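Local coordinates for oxidoreductase, 2OG-Fe oxygenase family protein, putative, expressed (Oryza sativa subsp. japonica, PDB 5XOI) that is probably an iron(II)- and 2-oxoglutarate-dependent dioxygenase of the AlkB family, represented here by its oxygenase domain, at residues K21-Q33 and W212-L226. Numbering follows the deposited sequence.
Sequences KHDDQVDIIRRCQ and WLTDEAKLRPGRLNL
Ile29 lies at the tight centre of this contact, between Ala217 and Leu224, and its two branches divide the work. Ile29 CG2 rests on Ala217 CB at 3.7 Å, while Ile29 CD1 reaches Leu224 CD2 at 3.5 Å and also meets Leu219 CG. One turn back, Val26 acts as a knob in the hole formed by Trp212, Leu213, Glu216 and Ala217, the helix axes crossing at -49°. Beside it the buried amide of Gln25 sets NE2 at the edge of the indole; Ser184 satisfies its OE1 and Leu20 O its NE2. Ile28 CG2 presses on the methyls of Leu226, as does Cys32 SG toward the C-terminal end of segment 21-33. The pattern illustrates how a helix packs across a sheet in the double-stranded beta-helix (jelly-roll) fold of 2-oxoglutarate oxygenases: helix 22-33 runs almost at right angles over strand 223-226. Leu224 and Leu226 face it, whereas Arg223 points away, its guanidinium hydrogen-bonded to Ser159 and to a succinate, probably from the crystallisation liquor, in the site where this protein binds 2-oxoglutarate. Leu160 of the adjacent strand 155-161 and Phe89 of helix 87-106 extend the apolar layer.

Toward solvent the contact becomes polar. With CG anti to the backbone N (chi1 173°), His22 lays its ring over the six-membered ring of Trp212. The two form an offset stack, planes at 17°. His22 NE2 gives its hydrogen to Glu216 OE1 (2.7 Å) on the syn side of the carboxylate, and stack and bond together restrain the rotation of the imidazole. Arg30 adds a weak bond from NH2 to Glu216 O. Gln33 NE2 bonds Ala217 O at 3.1 Å, nearly along the C=O axis, and Lys218 O weakly; a water accepting from both Gln33 NE2 and Arg220 N bridges onward to the loop before the strand.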
loop_
_atom_site.group_PDB
_atom_site.type_symbol
_atom_site.label_atom_id
_atom_site.label_comp_id
_atom_site.label_asym_id
_atom_site.label_seq_id
_atom_site.Cartn_x
_atom_site.Cartn_y
_atom_site.Cartn_z
ATOM N N LYS A 21 12.537 1.472 -8.846
ATOM C CA LYS A 21 13.448 2.068 -9.820
ATOM C C LYS A 21 12.758 3.190 -10.592
ATOM O O LYS A 21 11.531 3.283 -10.639
ATOM C CB LYS A 21 13.955 1.027 -10.822
ATOM C CG LYS A 21 14.744 -0.128 -10.239
ATOM C CD LYS A 21 15.427 -0.884 -11.371
ATOM C CE LYS A 21 15.285 -2.384 -11.213
ATOM N NZ LYS A 21 15.678 -2.815 -9.843
ATOM N N HIS A 22 13.582 4.034 -11.222
ATOM C CA HIS A 22 13.106 5.167 -12.018
ATOM C C HIS A 22 12.027 4.749 -13.008
ATOM O O HIS A 22 10.896 5.264 -12.985
ATOM C CB HIS A 22 14.305 5.791 -12.760
ATOM C CG HIS A 22 13.942 6.865 -13.748
ATOM N ND1 HIS A 22 14.465 8.141 -13.684
ATOM C CD2 HIS A 22 13.146 6.844 -14.844
ATOM C CE1 HIS A 22 13.989 8.863 -14.684
ATOM N NE2 HIS A 22 13.179 8.103 -15.398
ATOM N N ASP A 23 12.380 3.841 -13.921
ATOM C CA ASP A 23 11.464 3.495 -15.002
ATOM C C ASP A 23 10.256 2.736 -14.474
ATOM O O ASP A 23 9.182 2.788 -15.080
ATOM C CB ASP A 23 12.192 2.676 -16.074
ATOM C CG ASP A 23 12.916 3.552 -17.098
ATOM O OD1 ASP A 23 12.606 4.759 -17.189
ATOM O OD2 ASP A 23 13.794 3.032 -17.825
ATOM N N ASP A 24 10.416 2.031 -13.351
ATOM C CA ASP A 24 9.291 1.317 -12.762
ATOM C C ASP A 24 8.261 2.278 -12.191
ATOM O O ASP A 24 7.058 2.039 -12.327
ATOM C CB ASP A 24 9.773 0.361 -11.680
ATOM C CG ASP A 24 10.572 -0.783 -12.250
ATOM O OD1 ASP A 24 10.366 -1.096 -13.446
ATOM O OD2 ASP A 24 11.395 -1.359 -11.515
ATOM N N GLN A 25 8.709 3.352 -11.531
ATOM C CA GLN A 25 7.769 4.362 -11.043
ATOM C C GLN A 25 7.001 4.981 -12.202
ATOM O O GLN A 25 5.776 5.148 -12.144
ATOM C CB GLN A 25 8.513 5.446 -10.258
ATOM C CG GLN A 25 9.029 5.013 -8.897
ATOM C CD GLN A 25 9.540 6.181 -8.075
ATOM O OE1 GLN A 25 8.810 7.142 -7.808
ATOM N NE2 GLN A 25 10.805 6.107 -7.668
ATOM N N VAL A 26 7.708 5.332 -13.274
ATOM C CA VAL A 26 7.020 5.884 -14.436
ATOM C C VAL A 26 6.038 4.870 -14.999
ATOM O O VAL A 26 4.893 5.204 -15.327
ATOM C CB VAL A 26 8.038 6.333 -15.494
ATOM C CG1 VAL A 26 7.313 6.848 -16.735
ATOM C CG2 VAL A 26 8.947 7.388 -14.906
ATOM N N ASP A 27 6.468 3.611 -15.102
ATOM C CA ASP A 27 5.614 2.574 -15.661
ATOM C C ASP A 27 4.389 2.348 -14.787
ATOM O O ASP A 27 3.287 2.132 -15.301
ATOM C CB ASP A 27 6.417 1.281 -15.815
ATOM C CG ASP A 27 5.633 0.174 -16.487
ATOM O OD1 ASP A 27 4.942 0.443 -17.490
ATOM O OD2 ASP A 27 5.734 -0.978 -16.019
ATOM N N ILE A 28 4.570 2.404 -13.464
ATOM C CA ILE A 28 3.456 2.175 -12.548
ATOM C C ILE A 28 2.423 3.284 -12.692
ATOM O O ILE A 28 1.221 3.019 -12.772
ATOM C CB ILE A 28 3.955 2.050 -11.097
ATOM C CG1 ILE A 28 4.685 0.720 -10.892
ATOM C CG2 ILE A 28 2.784 2.147 -10.124
ATOM C CD1 ILE A 28 5.614 0.725 -9.699
ATOM N N ILE A 29 2.882 4.541 -12.749
ATOM C CA ILE A 29 1.975 5.671 -12.948
ATOM C C ILE A 29 1.248 5.539 -14.276
ATOM O O ILE A 29 0.024 5.691 -14.351
ATOM C CB ILE A 29 2.742 7.007 -12.880
ATOM C CG1 ILE A 29 3.400 7.212 -11.507
ATOM C CG2 ILE A 29 1.807 8.178 -13.266
ATOM C CD1 ILE A 29 2.424 7.420 -10.375
ATOM N N ARG A 30 1.993 5.270 -15.355
ATOM C CA ARG A 30 1.364 5.210 -16.670
ATOM C C ARG A 30 0.316 4.099 -16.734
ATOM O O ARG A 30 -0.782 4.311 -17.259
ATOM C CB ARG A 30 2.435 5.035 -17.749
ATOM C CG ARG A 30 3.186 6.328 -18.054
ATOM C CD ARG A 30 4.198 6.134 -19.184
ATOM N NE ARG A 30 4.910 7.367 -19.508
ATOM C CZ ARG A 30 6.137 7.402 -20.021
ATOM N NH1 ARG A 30 6.791 6.270 -20.258
ATOM N NH2 ARG A 30 6.717 8.564 -20.290
ATOM N N ARG A 31 0.615 2.923 -16.172
ATOM C CA ARG A 31 -0.377 1.844 -16.168
ATOM C C ARG A 31 -1.608 2.217 -15.348
ATOM O O ARG A 31 -2.740 1.935 -15.752
ATOM C CB ARG A 31 0.232 0.555 -15.627
ATOM C CG ARG A 31 1.225 -0.110 -16.566
ATOM C CD ARG A 31 1.892 -1.277 -15.867
ATOM N NE ARG A 31 2.899 -1.930 -16.697
ATOM C CZ ARG A 31 2.679 -3.039 -17.393
ATOM N NH1 ARG A 31 1.481 -3.613 -17.366
ATOM N NH2 ARG A 31 3.651 -3.570 -18.117
ATOM N N CYS A 32 -1.404 2.853 -14.192
ATOM C CA CYS A 32 -2.528 3.242 -13.349
ATOM C C CYS A 32 -3.319 4.395 -13.954
ATOM O O CYS A 32 -4.537 4.481 -13.763
ATOM C CB CYS A 32 -2.011 3.606 -11.956
ATOM S SG CYS A 32 -1.492 2.227 -10.945
ATOM N N GLN A 33 -2.657 5.286 -14.700
ATOM C CA GLN A 33 -3.395 6.338 -15.395
ATOM C C GLN A 33 -4.362 5.746 -16.412
ATOM O O GLN A 33 -5.513 6.183 -16.517
ATOM C CB GLN A 33 -2.425 7.298 -16.085
ATOM C CG GLN A 33 -1.729 8.241 -15.139
ATOM C CD GLN A 33 -0.639 9.028 -15.819
ATOM O OE1 GLN A 33 -0.036 8.563 -16.791
ATOM N NE2 GLN A 33 -0.366 10.220 -15.310
ATOM N N TRP A 212 11.430 14.907 -11.810
ATOM C CA TRP A 212 11.561 14.011 -12.957
ATOM C C TRP A 212 10.338 13.112 -13.098
ATOM O O TRP A 212 9.913 12.810 -14.219
ATOM C CB TRP A 212 12.840 13.176 -12.838
ATOM C CG TRP A 212 12.870 12.277 -11.642
ATOM C CD1 TRP A 212 13.440 12.542 -10.436
ATOM C CD2 TRP A 212 12.311 10.960 -11.544
ATOM N NE1 TRP A 212 13.271 11.474 -9.586
ATOM C CE2 TRP A 212 12.583 10.487 -10.245
ATOM C CE3 TRP A 212 11.619 10.130 -12.434
ATOM C CZ2 TRP A 212 12.168 9.233 -9.804
ATOM C CZ3 TRP A 212 11.216 8.879 -11.996
ATOM C CH2 TRP A 212 11.495 8.444 -10.692
ATOM N N LEU A 213 9.744 12.694 -11.980
ATOM C CA LEU A 213 8.572 11.830 -12.064
ATOM C C LEU A 213 7.341 12.609 -12.509
ATOM O O LEU A 213 6.577 12.145 -13.366
ATOM C CB LEU A 213 8.324 11.163 -10.711
ATOM C CG LEU A 213 7.133 10.206 -10.686
ATOM C CD1 LEU A 213 7.339 9.105 -11.724
ATOM C CD2 LEU A 213 6.928 9.627 -9.287
ATOM N N THR A 214 7.129 13.796 -11.936
ATOM C CA THR A 214 6.025 14.639 -12.380
ATOM C C THR A 214 6.126 14.916 -13.871
ATOM O O THR A 214 5.117 14.877 -14.589
ATOM C CB THR A 214 6.037 15.951 -11.596
ATOM O OG1 THR A 214 5.836 15.670 -10.204
ATOM C CG2 THR A 214 4.942 16.883 -12.094
ATOM N N ASP A 215 7.347 15.156 -14.356
ATOM C CA ASP A 215 7.571 15.526 -15.751
ATOM C C ASP A 215 7.437 14.327 -16.679
ATOM O O ASP A 215 6.778 14.409 -17.719
ATOM C CB ASP A 215 8.959 16.146 -15.912
ATOM C CG ASP A 215 8.989 17.631 -15.598
ATOM O OD1 ASP A 215 7.960 18.179 -15.143
ATOM O OD2 ASP A 215 10.054 18.248 -15.804
ATOM N N GLU A 216 8.087 13.212 -16.342
ATOM C CA GLU A 216 8.096 12.084 -17.267
ATOM C C GLU A 216 6.766 11.345 -17.262
ATOM O O GLU A 216 6.293 10.910 -18.318
ATOM C CB GLU A 216 9.246 11.138 -16.933
ATOM C CG GLU A 216 10.620 11.766 -17.137
ATOM C CD GLU A 216 11.752 10.805 -16.851
ATOM O OE1 GLU A 216 11.509 9.577 -16.899
ATOM O OE2 GLU A 216 12.883 11.281 -16.588
ATOM N N ALA A 217 6.141 11.203 -16.095
ATOM C CA ALA A 217 4.884 10.473 -15.970
ATOM C C ALA A 217 3.655 11.365 -16.091
ATOM O O ALA A 217 2.534 10.844 -16.081
ATOM C CB ALA A 217 4.835 9.725 -14.630
ATOM N N LYS A 218 3.837 12.679 -16.218
ATOM C CA LYS A 218 2.727 13.640 -16.238
ATOM C C LYS A 218 1.792 13.418 -15.049
ATOM O O LYS A 218 0.568 13.302 -15.188
ATOM C CB LYS A 218 1.962 13.571 -17.565
ATOM C CG LYS A 218 2.807 13.914 -18.794
ATOM C CD LYS A 218 3.580 15.219 -18.591
ATOM C CE LYS A 218 4.594 15.456 -19.708
ATOM N NZ LYS A 218 5.687 16.393 -19.290
ATOM N N LEU A 219 2.391 13.371 -13.860
ATOM C CA LEU A 219 1.665 13.072 -12.632
ATOM C C LEU A 219 0.948 14.311 -12.112
ATOM O O LEU A 219 1.557 15.372 -11.963
ATOM C CB LEU A 219 2.636 12.562 -11.566
ATOM C CG LEU A 219 2.279 11.391 -10.653
ATOM C CD1 LEU A 219 2.919 11.636 -9.296
ATOM C CD2 LEU A 219 0.777 11.177 -10.516
ATOM N N ARG A 220 -0.338 14.165 -11.801
ATOM C CA ARG A 220 -1.097 15.260 -11.211
ATOM C C ARG A 220 -0.708 15.442 -9.744
ATOM O O ARG A 220 -0.156 14.527 -9.128
ATOM C CB ARG A 220 -2.589 14.981 -11.318
ATOM C CG ARG A 220 -3.005 13.728 -10.606
ATOM C CD ARG A 220 -4.445 13.365 -10.941
ATOM N NE ARG A 220 -5.392 14.345 -10.416
ATOM C CZ ARG A 220 -6.692 14.116 -10.277
ATOM N NH1 ARG A 220 -7.193 12.938 -10.623
ATOM N NH2 ARG A 220 -7.489 15.062 -9.793
ATOM N N PRO A 221 -0.991 16.614 -9.166
ATOM C CA PRO A 221 -0.660 16.845 -7.752
ATOM C C PRO A 221 -1.274 15.787 -6.847
ATOM O O PRO A 221 -2.435 15.407 -7.002
ATOM C CB PRO A 221 -1.251 18.234 -7.471
ATOM C CG PRO A 221 -1.272 18.904 -8.791
ATOM C CD PRO A 221 -1.543 17.824 -9.806
ATOM N N GLY A 222 -0.475 15.287 -5.902
ATOM C CA GLY A 222 -1.006 14.311 -4.977
ATOM C C GLY A 222 -0.143 13.072 -4.951
ATOM O O GLY A 222 1.019 13.085 -5.383
ATOM N N ARG A 223 -0.728 11.989 -4.435
ATOM C CA ARG A 223 0.021 10.777 -4.132
ATOM C C ARG A 223 -0.737 9.546 -4.608
ATOM O O ARG A 223 -1.945 9.426 -4.390
ATOM C CB ARG A 223 0.294 10.665 -2.622
ATOM C CG ARG A 223 0.889 9.313 -2.187
ATOM C CD ARG A 223 1.200 9.298 -0.695
ATOM N NE ARG A 223 1.657 7.982 -0.225
ATOM C CZ ARG A 223 0.869 7.030 0.285
ATOM N NH1 ARG A 223 -0.448 7.205 0.410
ATOM N NH2 ARG A 223 1.402 5.881 0.675
ATOM N N LEU A 224 -0.016 8.611 -5.215
ATOM C CA LEU A 224 -0.582 7.330 -5.616
ATOM C C LEU A 224 -0.009 6.231 -4.730
ATOM O O LEU A 224 1.210 6.107 -4.595
ATOM C CB LEU A 224 -0.281 7.033 -7.088
ATOM C CG LEU A 224 -0.910 5.798 -7.749
ATOM C CD1 LEU A 224 -2.426 5.924 -7.824
ATOM C CD2 LEU A 224 -0.326 5.582 -9.132
ATOM N N ASN A 225 -0.890 5.428 -4.148
ATOM C CA ASN A 225 -0.500 4.286 -3.335
ATOM C C ASN A 225 -1.045 3.017 -3.973
ATOM O O ASN A 225 -2.163 3.006 -4.493
ATOM C CB ASN A 225 -1.033 4.431 -1.897
ATOM C CG ASN A 225 -1.044 3.113 -1.139
ATOM O OD1 ASN A 225 -2.089 2.485 -0.980
ATOM N ND2 ASN A 225 0.116 2.699 -0.656
ATOM N N LEU A 226 -0.242 1.956 -3.953
ATOM C CA LEU A 226 -0.691 0.625 -4.339
ATOM C C LEU A 226 -0.463 -0.287 -3.148
ATOM O O LEU A 226 0.678 -0.453 -2.703
ATOM C CB LEU A 226 0.061 0.118 -5.581
ATOM C CG LEU A 226 -0.255 0.867 -6.891
ATOM C CD1 LEU A 226 0.512 2.191 -6.980
ATOM C CD2 LEU A 226 0.064 -0.015 -8.103
HETATM O O HOH W 1 -1.842 11.805 -13.200
#